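Local coordinates for protein putative epimerase (Burkholderia cenocepacia, PDB 4LW8) that is a putative NAD(P)-dependent epimerase that probably isomerises a nucleotide-linked sugar in the biosynthesis of lipopolysaccharide O-antigen, at residues G15-R19 / G42-W46; L26-R32 / P56-F61. All blocks are in the same frame, centred on the assembly; numbering follows the deposited sequence.

Contact 1: G15-R19 / G42-W46; sequences GRPSR and GYDVW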
loop_
_atom_site.group_PDB
_atom_site.type_symbol
_atom_site.label_atom_id
_atom_site.label_comp_id
_atom_site.label_asym_id
_atom_site.label_seq_id
_atom_site.Cartn_x
_atom_site.Cartn_y
_atom_site.Cartn_z
ATOM N N GLY A 15 42.322 13.248 4.568
ATOM C CA GLY A 15 41.549 13.969 3.577
ATOM C C GLY A 15 40.083 13.579 3.589
ATOM O O GLY A 15 39.591 12.972 4.541
ATOM N N ARG A 16 39.376 13.949 2.528
ATOM C CA ARG A 16 37.960 13.616 2.373
ATOM C C ARG A 16 37.743 12.099 2.312
ATOM O O ARG A 16 38.301 11.427 1.447
ATOM C CB ARG A 16 37.409 14.292 1.114
ATOM C CG ARG A 16 35.974 13.946 0.763
ATOM C CD ARG A 16 35.508 14.832 -0.385
ATOM N NE ARG A 16 34.152 14.507 -0.812
ATOM C CZ ARG A 16 33.440 15.236 -1.665
ATOM N NH1 ARG A 16 33.947 16.347 -2.188
ATOM N NH2 ARG A 16 32.225 14.844 -2.004
ATOM N N PRO A 17 36.929 11.559 3.235
ATOM C CA PRO A 17 36.732 10.106 3.366
ATOM C C PRO A 17 36.257 9.445 2.067
ATOM O O PRO A 17 35.403 9.991 1.354
ATOM C CB PRO A 17 35.655 9.985 4.453
ATOM C CG PRO A 17 35.698 11.287 5.197
ATOM C CD PRO A 17 36.099 12.322 4.183
ATOM N N SER A 18 36.823 8.278 1.770
ATOM C CA SER A 18 36.459 7.503 0.588
ATOM C C SER A 18 35.100 6.798 0.721
ATOM O O SER A 18 34.405 6.581 -0.274
ATOM C CB SER A 18 37.549 6.475 0.294
ATOM O OG SER A 18 37.686 5.575 1.374
ATOM N N ARG A 19 34.741 6.421 1.945
ATOM C CA ARG A 19 33.483 5.722 2.204
ATOM C C ARG A 19 32.297 6.686 2.199
ATOM O O ARG A 19 32.275 7.661 2.948
ATOM C CB ARG A 19 33.554 4.985 3.541
ATOM C CG ARG A 19 32.403 4.034 3.773
ATOM C CD ARG A 19 32.620 3.226 5.040
ATOM N NE ARG A 19 31.759 2.046 5.082
ATOM C CZ ARG A 19 31.425 1.403 6.197
ATOM N NH1 ARG A 19 31.871 1.832 7.374
ATOM N NH2 ARG A 19 30.638 0.335 6.134
ATOM N N GLY A 42 32.465 8.283 10.190
ATOM C CA GLY A 42 33.510 8.308 9.179
ATOM C C GLY A 42 33.083 8.350 7.719
ATOM O O GLY A 42 33.924 8.171 6.843
ATOM N N TYR A 43 31.801 8.593 7.443
ATOM C CA TYR A 43 31.329 8.654 6.056
ATOM C C TYR A 43 31.516 10.025 5.403
ATOM O O TYR A 43 31.468 11.059 6.069
ATOM C CB TYR A 43 29.841 8.296 5.960
ATOM C CG TYR A 43 29.490 6.843 6.220
ATOM C CD1 TYR A 43 29.430 5.919 5.177
ATOM C CD2 TYR A 43 29.199 6.398 7.509
ATOM C CE1 TYR A 43 29.106 4.581 5.415
ATOM C CE2 TYR A 43 28.867 5.070 7.757
ATOM C CZ TYR A 43 28.828 4.164 6.709
ATOM O OH TYR A 43 28.508 2.848 6.961
ATOM N N ASP A 44 31.718 10.020 4.092
ATOM C CA ASP A 44 31.541 11.213 3.271
ATOM C C ASP A 44 30.061 11.282 2.926
ATOM O O ASP A 44 29.552 10.432 2.198
ATOM C CB ASP A 44 32.414 11.153 2.004
ATOM C CG ASP A 44 32.269 12.388 1.115
ATOM O OD1 ASP A 44 31.801 13.449 1.593
ATOM O OD2 ASP A 44 32.638 12.295 -0.078
ATOM N N VAL A 45 29.361 12.273 3.463
ATOM C CA VAL A 45 27.908 12.316 3.331
ATOM C C VAL A 45 27.472 13.084 2.091
ATOM O O VAL A 45 27.801 14.265 1.937
ATOM C CB VAL A 45 27.252 12.938 4.587
ATOM C CG1 VAL A 45 25.739 13.036 4.423
ATOM C CG2 VAL A 45 27.591 12.115 5.806
ATOM N N TRP A 46 26.772 12.382 1.195
ATOM C CA TRP A 46 26.100 12.976 0.029
ATOM C C TRP A 46 24.597 12.923 0.266
ATOM O O TRP A 46 24.134 12.142 1.083
ATOM C CB TRP A 46 26.405 12.227 -1.270
ATOM C CG TRP A 46 27.833 12.184 -1.702
ATOM C CD1 TRP A 46 28.931 11.963 -0.915
ATOM C CD2 TRP A 46 28.321 12.343 -3.034
ATOM N NE1 TRP A 46 30.071 11.995 -1.674
ATOM C CE2 TRP A 46 29.726 12.217 -2.982
ATOM C CE3 TRP A 46 27.708 12.594 -4.265
ATOM C CZ2 TRP A 46 30.533 12.332 -4.119
ATOM C CZ3 TRP A 46 28.510 12.705 -5.391
ATOM C CH2 TRP A 46 29.907 12.568 -5.308
HETATM O O HOH W 1 34.253 10.281 -1.118
#
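Arg19 and Asp44 join the two backbones: the carbonyl O of Arg19 accepts a nearly straight hydrogen bond from Asp44 N at 2.7 Å. The run from Arg16 to Arg19 lies almost at right angles (91°) to residues 42-46. CA of Tyr43 adds a C-H...O contact to the same carbonyl, and Gly42, which ends the preceding helix in a Schellman motif, lays its own carbonyl O against CB of Pro17.

Asp44 OD2 collects most of the polar contacts. Arg16, CG anti to the backbone N (chi1 175°), extends its chain out to Asp44, approaches side-on and grips this one oxygen with two nitrogens: NE at 2.8 Å from OD2, and NH2 in a longer, more bent bond. OD2 lies in the guanidinium plane, while the carboxylate stands perpendicular to it. Within 42-46, Trp46 NE1 donates to Asp44 OD2 over 3.0 Å from well above the carboxylate plane, and a water donates to both OD2 and Pro17 O. So many donors would probably stabilise the ionised aspartate. Arg19 crosses Tyr43 at a slant, with CG 3.7 Å from CE1 of the ring and the guanidinium and ring planes 27° apart. Tyr43 OH lies under one guanidinium face, 3.3 Å from Arg19 CZ; NH2 nears the same oxygen at too poor an angle for a hydrogen bond.

Asp87 forms a salt bridge with Arg19 NH2. Strand 44-49 runs parallel to strand 20-24, to which the N-terminal loop leads; Tyr43 and Val45 pack on Leu38 of helix 29-40, whereas Trp46 reaches helix 74-84.

Contact 2: L26-R32 / P56-F61; sequences LTGFTGR and PADPAF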
loop_
_atom_site.group_PDB
_atom_site.type_symbol
_atom_site.label_atom_id
_atom_site.label_comp_id
_atom_site.label_asym_id
_atom_site.label_seq_id
_atom_site.Cartn_x
_atom_site.Cartn_y
_atom_site.Cartn_z
ATOM N N LEU A 26 18.296 15.093 2.818
ATOM C CA LEU A 26 19.418 15.362 3.715
ATOM C C LEU A 26 19.287 16.680 4.491
ATOM O O LEU A 26 19.707 16.751 5.653
ATOM C CB LEU A 26 20.738 15.386 2.922
ATOM C CG LEU A 26 22.032 15.748 3.663
ATOM C CD1 LEU A 26 22.225 14.888 4.909
ATOM C CD2 LEU A 26 23.233 15.601 2.742
ATOM N N THR A 27 18.717 17.717 3.874
ATOM C CA THR A 27 18.686 19.025 4.543
ATOM C C THR A 27 17.405 19.241 5.365
ATOM O O THR A 27 17.199 20.300 5.928
ATOM C CB THR A 27 18.854 20.201 3.543
ATOM O OG1 THR A 27 17.807 20.171 2.567
ATOM C CG2 THR A 27 20.212 20.103 2.835
ATOM N N GLY A 28 16.551 18.227 5.462
ATOM C CA GLY A 28 15.386 18.362 6.324
ATOM C C GLY A 28 15.788 18.224 7.787
ATOM O O GLY A 28 16.971 18.048 8.109
ATOM N N PHE A 29 14.800 18.294 8.668
ATOM C CA PHE A 29 15.014 18.188 10.107
ATOM C C PHE A 29 15.814 16.945 10.511
ATOM O O PHE A 29 16.867 17.058 11.124
ATOM C CB PHE A 29 13.660 18.184 10.819
ATOM C CG PHE A 29 13.723 17.750 12.258
ATOM C CD1 PHE A 29 14.440 18.487 13.190
ATOM C CD2 PHE A 29 13.020 16.633 12.688
ATOM C CE1 PHE A 29 14.484 18.098 14.508
ATOM C CE2 PHE A 29 13.062 16.240 13.998
ATOM C CZ PHE A 29 13.794 16.973 14.915
ATOM N N THR A 30 15.329 15.767 10.149
ATOM C CA THR A 30 15.986 14.517 10.526
ATOM C C THR A 30 17.342 14.371 9.841
ATOM O O THR A 30 18.321 13.941 10.453
ATOM C CB THR A 30 15.099 13.313 10.173
ATOM O OG1 THR A 30 13.835 13.454 10.843
ATOM C CG2 THR A 30 15.758 12.015 10.614
ATOM N N GLY A 31 17.394 14.765 8.575
ATOM C CA GLY A 31 18.615 14.678 7.785
ATOM C C GLY A 31 19.795 15.417 8.395
ATOM O O GLY A 31 20.919 14.947 8.336
ATOM N N ARG A 32 19.539 16.571 8.992
ATOM C CA ARG A 32 20.614 17.355 9.598
ATOM C C ARG A 32 21.339 16.566 10.688
ATOM O O ARG A 32 22.559 16.617 10.796
ATOM C CB ARG A 32 20.078 18.666 10.168
ATOM C CG ARG A 32 21.123 19.431 10.960
ATOM C CD ARG A 32 20.738 20.875 11.182
ATOM N NE ARG A 32 19.661 21.010 12.156
ATOM C CZ ARG A 32 19.510 22.051 12.967
ATOM N NH1 ARG A 32 20.384 23.053 12.946
ATOM N NH2 ARG A 32 18.493 22.084 13.814
ATOM N N PRO A 56 20.961 25.588 1.540
ATOM C CA PRO A 56 20.936 25.601 3.010
ATOM C C PRO A 56 22.050 26.455 3.619
ATOM O O PRO A 56 23.178 26.462 3.114
ATOM C CB PRO A 56 21.117 24.124 3.376
ATOM C CG PRO A 56 21.844 23.551 2.230
ATOM C CD PRO A 56 21.351 24.270 1.008
ATOM N N ALA A 57 21.724 27.173 4.692
ATOM C CA ALA A 57 22.680 28.046 5.369
ATOM C C ALA A 57 23.372 27.357 6.550
ATOM O O ALA A 57 24.486 27.726 6.931
ATOM C CB ALA A 57 21.982 29.311 5.840
ATOM N N ASP A 58 22.700 26.358 7.118
ATOM C CA ASP A 58 23.191 25.615 8.282
ATOM C C ASP A 58 24.594 25.032 8.089
ATOM O O ASP A 58 24.847 24.315 7.125
ATOM C CB ASP A 58 22.210 24.498 8.621
ATOM C CG ASP A 58 22.318 24.038 10.062
ATOM O OD1 ASP A 58 23.434 23.769 10.550
ATOM O OD2 ASP A 58 21.267 23.956 10.717
ATOM N N PRO A 59 25.506 25.325 9.026
ATOM C CA PRO A 59 26.893 24.849 8.979
ATOM C C PRO A 59 27.021 23.334 9.043
ATOM O O PRO A 59 28.085 22.807 8.739
ATOM C CB PRO A 59 27.514 25.473 10.229
ATOM C CG PRO A 59 26.653 26.663 10.519
ATOM C CD PRO A 59 25.275 26.211 10.181
ATOM N N ALA A 60 25.962 22.649 9.457
ATOM C CA ALA A 60 25.975 21.194 9.528
ATOM C C ALA A 60 26.151 20.569 8.148
ATOM O O ALA A 60 26.568 19.413 8.029
ATOM C CB ALA A 60 24.693 20.687 10.172
ATOM N N PHE A 61 25.832 21.335 7.108
ATOM C CA PHE A 61 25.890 20.822 5.743
ATOM C C PHE A 61 27.146 21.276 4.997
ATOM O O PHE A 61 27.273 21.043 3.795
ATOM C CB PHE A 61 24.636 21.239 4.982
ATOM C CG PHE A 61 23.375 20.759 5.625
ATOM C CD1 PHE A 61 23.118 19.408 5.739
ATOM C CD2 PHE A 61 22.466 21.656 6.158
ATOM C CE1 PHE A 61 21.971 18.962 6.354
ATOM C CE2 PHE A 61 21.319 21.211 6.771
ATOM C CZ PHE A 61 21.073 19.864 6.868
#
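Phe61 pushes its ring against the loop that leads into helix 29-40. The methyl group CG2 of Thr27 sits over one ring face, 4.0 Å from the centroid and only 5° off the normal, a CH-pi contact that is almost exactly centred. The far end of the ring meets backbone: CZ of Phe61 lies 3.4 Å from CA of Thr27, and CE1 is 3.2 Å from the carbonyl O of Leu26, which approaches obliquely. Arg32 CB closes on the same CZ at 3.6 Å, so the end of the ring is lodged between the loop and the first turn of the helix. Thr27 CG2 stands anti to its carbonyl carbon, and this rotation lets the one methyl serve both the ring and CG of Pro56, 3.9 Å away.

Beyond CB, Arg32 passes its aliphatic part over Ala60, with CG against the CB methyl. A bend at chi3 (73°) then turns the guanidinium to Asp58, and NH1 makes a salt bridge to OD2 at 2.6 Å. As a hydrogen bond it is weak, with an angle of 125°, and the two planar groups stand close to perpendicular.

The second carboxylate oxygen is occupied within its own loop. Asp58 OD1 accepts from Ala60 N on its anti side at 3.0 Å, an Asx turn leading into the short 3-10 segment 59-61 that carries Phe61. Arg32 has a further partner in the carbonyl O of Val191, bound by NH2.

Gly31, having no side chain, brings the helix close against the Leu26 carbonyl O that meets Phe61. The loop from strand 20-24 into helix 29-40, with Gly28 and Gly31, is the glycine-rich loop of the Rossmann fold, which in relatives of this family holds the dinucleotide phosphates; segment 56-61 packs beside it.

Overall arrangement
Both contacts lie around the first strand-helix-strand unit of the Rossmann fold (20-24, 29-40, 44-49). Contact 1 lies at the periphery, its centre about 23 Å from the centre of the chain, where the N-terminal loop crosses the beginning of strand 44-49; contact 2 is nearer the centre, at about 14 Å, beside the start of helix 29-40. Their centres are about 17 Å apart, and they touch where Leu26 packs on Val45 and Trp46. Each includes an arginine-aspartate salt bridge. In contact 1 it belongs to a polar cluster with a water and an indole N-H, next to a backbone hydrogen bond; in contact 2 it flanks a buried aromatic ring, and packing dominates.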